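Local coordinates for protein thermotoga maritima TmcAL (Thermotoga maritima, PDB 5Y0T) that belongs to the HIGH nucleotidyl transferase family of the HUP clan and holds adenosine-5'-rp-alpha-thio-triphosphate in a pocket of its nucleotide-binding fold, at residues A[8-11]-A[16-19]. Numbering follows the deposited sequence.
Sequences VEYN and GHLY. With TAT (adenosine-5'-rp-alpha-thio-triphosphate), chain E.
His17 and Tyr10 meet as a T-shaped pair, the edge of the tyrosine turned to one face of the imidazole, with ring centroids 5.0 Å apart and planes at 65°. Followed outward from the helix, His17 first sets its CB 3.7 Å from Tyr10 CE1. Its CG comes next, 3.6 Å from Tyr10 CD1, which lies over the rim of the imidazole. ND1, also close to Tyr10 CD1, hydrogen-bonds the backbone N of His14, whose ring stacks on that of His17. His17 CD2 lies 3.2 Å from TAT O5'. At the tip, His17 NE2 donates to TAT O3A, the oxygen bridging the alpha and beta phosphorus atoms, over 3.2 Å at 161° and in the imidazole plane. Histidine suits this place because one flat ring can accept at ND1 and donate to the ligand at NE2, while its face receives the tyrosine. In the loop, the backbone N atoms of Glu9 and Tyr10 both donate to TAT O2A, two N-H groups gripping one alpha-phosphate oxygen. With CG anti to its carbonyl carbon (chi1 -70°), Tyr10 swings its ring over Val8 CB, and its hydroxyl reaches a water that donates to His17 O. Gly16, lacking a side chain, lets the adenine lie against the helix backbone, Gly16 O 3.5 Å from TAT C5. His14 to His17 spell the HIGH signature as HxGH, and His14 also bonds the nucleotide. The contact joins the loop after strand 3-8, flanked by parallel strands 32-38 and 98-103, to the start of helix 15-28, the first strand-to-helix connection of the Rossmann-like HUP fold.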
loop_
_atom_site.group_PDB
_atom_site.type_symbol
_atom_site.label_atom_id
_atom_site.label_comp_id
_atom_site.label_asym_id
_atom_site.label_seq_id
_atom_site.Cartn_x
_atom_site.Cartn_y
_atom_site.Cartn_z
ATOM N N VAL A 8 15.072 -5.028 -24.925
ATOM C CA VAL A 8 16.140 -4.773 -23.963
ATOM C C VAL A 8 15.609 -4.304 -22.619
ATOM O O VAL A 8 14.474 -3.868 -22.497
ATOM C CB VAL A 8 17.143 -3.692 -24.484
ATOM C CG1 VAL A 8 17.763 -4.108 -25.820
ATOM C CG2 VAL A 8 16.432 -2.339 -24.629
ATOM N N GLU A 9 16.466 -4.395 -21.611
ATOM C CA GLU A 9 16.171 -3.918 -20.263
ATOM C C GLU A 9 17.265 -2.936 -19.861
ATOM O O GLU A 9 16.973 -1.901 -19.268
ATOM C CB GLU A 9 16.016 -5.080 -19.291
ATOM C CG GLU A 9 14.769 -5.884 -19.636
ATOM C CD GLU A 9 14.199 -6.621 -18.442
ATOM O OE1 GLU A 9 14.930 -7.442 -17.859
ATOM O OE2 GLU A 9 13.037 -6.343 -18.065
ATOM N N TYR A 10 18.527 -3.324 -20.079
ATOM C CA TYR A 10 19.665 -2.435 -19.844
ATOM C C TYR A 10 19.706 -1.998 -18.376
ATOM O O TYR A 10 19.643 -0.805 -18.082
ATOM C CB TYR A 10 19.594 -1.187 -20.767
ATOM C CG TYR A 10 19.836 -1.448 -22.255
ATOM C CD1 TYR A 10 20.528 -2.582 -22.692
ATOM C CD2 TYR A 10 19.386 -0.548 -23.217
ATOM C CE1 TYR A 10 20.758 -2.811 -24.058
ATOM C CE2 TYR A 10 19.612 -0.766 -24.575
ATOM C CZ TYR A 10 20.299 -1.888 -24.993
ATOM O OH TYR A 10 20.532 -2.088 -26.347
ATOM N N ASN A 11 19.864 -2.966 -17.471
ATOM C CA ASN A 11 19.735 -2.722 -16.033
ATOM C C ASN A 11 20.970 -3.131 -15.241
ATOM O O ASN A 11 20.901 -4.062 -14.438
ATOM C CB ASN A 11 18.515 -3.480 -15.473
ATOM C CG ASN A 11 18.204 -3.113 -14.018
ATOM O OD1 ASN A 11 18.625 -2.073 -13.525
ATOM N ND2 ASN A 11 17.484 -3.984 -13.328
ATOM N N GLY A 16 28.361 -6.273 -22.255
ATOM C CA GLY A 16 27.670 -7.332 -22.970
ATOM C C GLY A 16 26.588 -6.755 -23.856
ATOM O O GLY A 16 26.364 -7.204 -24.984
ATOM N N HIS A 17 25.897 -5.747 -23.340
ATOM C CA HIS A 17 24.861 -5.086 -24.118
ATOM C C HIS A 17 25.448 -4.348 -25.316
ATOM O O HIS A 17 24.847 -4.320 -26.385
ATOM C CB HIS A 17 24.090 -4.115 -23.239
ATOM C CG HIS A 17 23.291 -4.781 -22.169
ATOM N ND1 HIS A 17 23.230 -4.297 -20.876
ATOM C CD2 HIS A 17 22.517 -5.891 -22.194
ATOM C CE1 HIS A 17 22.447 -5.079 -20.155
ATOM N NE2 HIS A 17 22.003 -6.055 -20.928
ATOM N N LEU A 18 26.615 -3.737 -25.136
ATOM C CA LEU A 18 27.258 -3.037 -26.242
ATOM C C LEU A 18 27.641 -4.064 -27.317
ATOM O O LEU A 18 27.505 -3.824 -28.512
ATOM C CB LEU A 18 28.500 -2.268 -25.768
ATOM C CG LEU A 18 29.224 -1.507 -26.896
ATOM C CD1 LEU A 18 28.259 -0.576 -27.631
ATOM C CD2 LEU A 18 30.429 -0.731 -26.382
ATOM N N TYR A 19 28.121 -5.209 -26.855
ATOM C CA TYR A 19 28.525 -6.309 -27.720
ATOM C C TYR A 19 27.367 -6.787 -28.587
ATOM O O TYR A 19 27.518 -6.920 -29.799
ATOM C CB TYR A 19 29.061 -7.438 -26.853
ATOM C CG TYR A 19 29.744 -8.581 -27.572
ATOM C CD1 TYR A 19 31.028 -8.443 -28.090
ATOM C CD2 TYR A 19 29.121 -9.816 -27.674
ATOM C CE1 TYR A 19 31.665 -9.501 -28.709
ATOM C CE2 TYR A 19 29.757 -10.892 -28.284
ATOM C CZ TYR A 19 31.021 -10.725 -28.805
ATOM O OH TYR A 19 31.645 -11.799 -29.402
HETATM N N1 TAT E . 26.821 -11.195 -24.995
HETATM C C2 TAT E . 25.984 -11.056 -26.041
HETATM N N3 TAT E . 24.749 -10.534 -25.938
HETATM C C4 TAT E . 24.277 -10.110 -24.741
HETATM C C5 TAT E . 25.136 -10.209 -23.557
HETATM C C6 TAT E . 26.479 -10.802 -23.751
HETATM N N6 TAT E . 27.338 -10.939 -22.712
HETATM N N7 TAT E . 24.430 -9.711 -22.521
HETATM C C8 TAT E . 23.221 -9.312 -22.997
HETATM N N9 TAT E . 23.138 -9.552 -24.321
HETATM P PA TAT E . 18.885 -7.329 -21.712
HETATM P PB TAT E . 19.968 -9.622 -20.225
HETATM P PG TAT E . 22.019 -10.139 -18.257
HETATM C "C1'" TAT E . 21.971 -9.270 -25.185
HETATM O O1A TAT E . 23.400 -9.517 -18.138
HETATM O O1B TAT E . 18.985 -10.194 -19.250
HETATM S S1G TAT E . 17.174 -8.142 -22.154
HETATM C "C2'" TAT E . 20.743 -10.014 -24.660
HETATM O "O2'" TAT E . 20.754 -11.392 -25.032
HETATM O O2A TAT E . 18.902 -5.849 -21.369
HETATM O O2B TAT E . 20.264 -10.376 -21.496
HETATM O O2G TAT E . 21.152 -9.875 -17.042
HETATM C "C3'" TAT E . 19.616 -9.223 -25.287
HETATM O "O3'" TAT E . 19.351 -9.675 -26.629
HETATM O O3A TAT E . 19.614 -8.068 -20.474
HETATM O O3B TAT E . 21.360 -9.294 -19.464
HETATM O O3G TAT E . 21.971 -11.573 -18.727
HETATM C "C4'" TAT E . 20.179 -7.807 -25.334
HETATM O "O4'" TAT E . 21.598 -7.896 -25.154
HETATM C "C5'" TAT E . 19.602 -6.925 -24.222
HETATM O "O5'" TAT E . 19.862 -7.558 -22.968
HETATM O O HOH W 1 22.054 -4.417 -26.621
#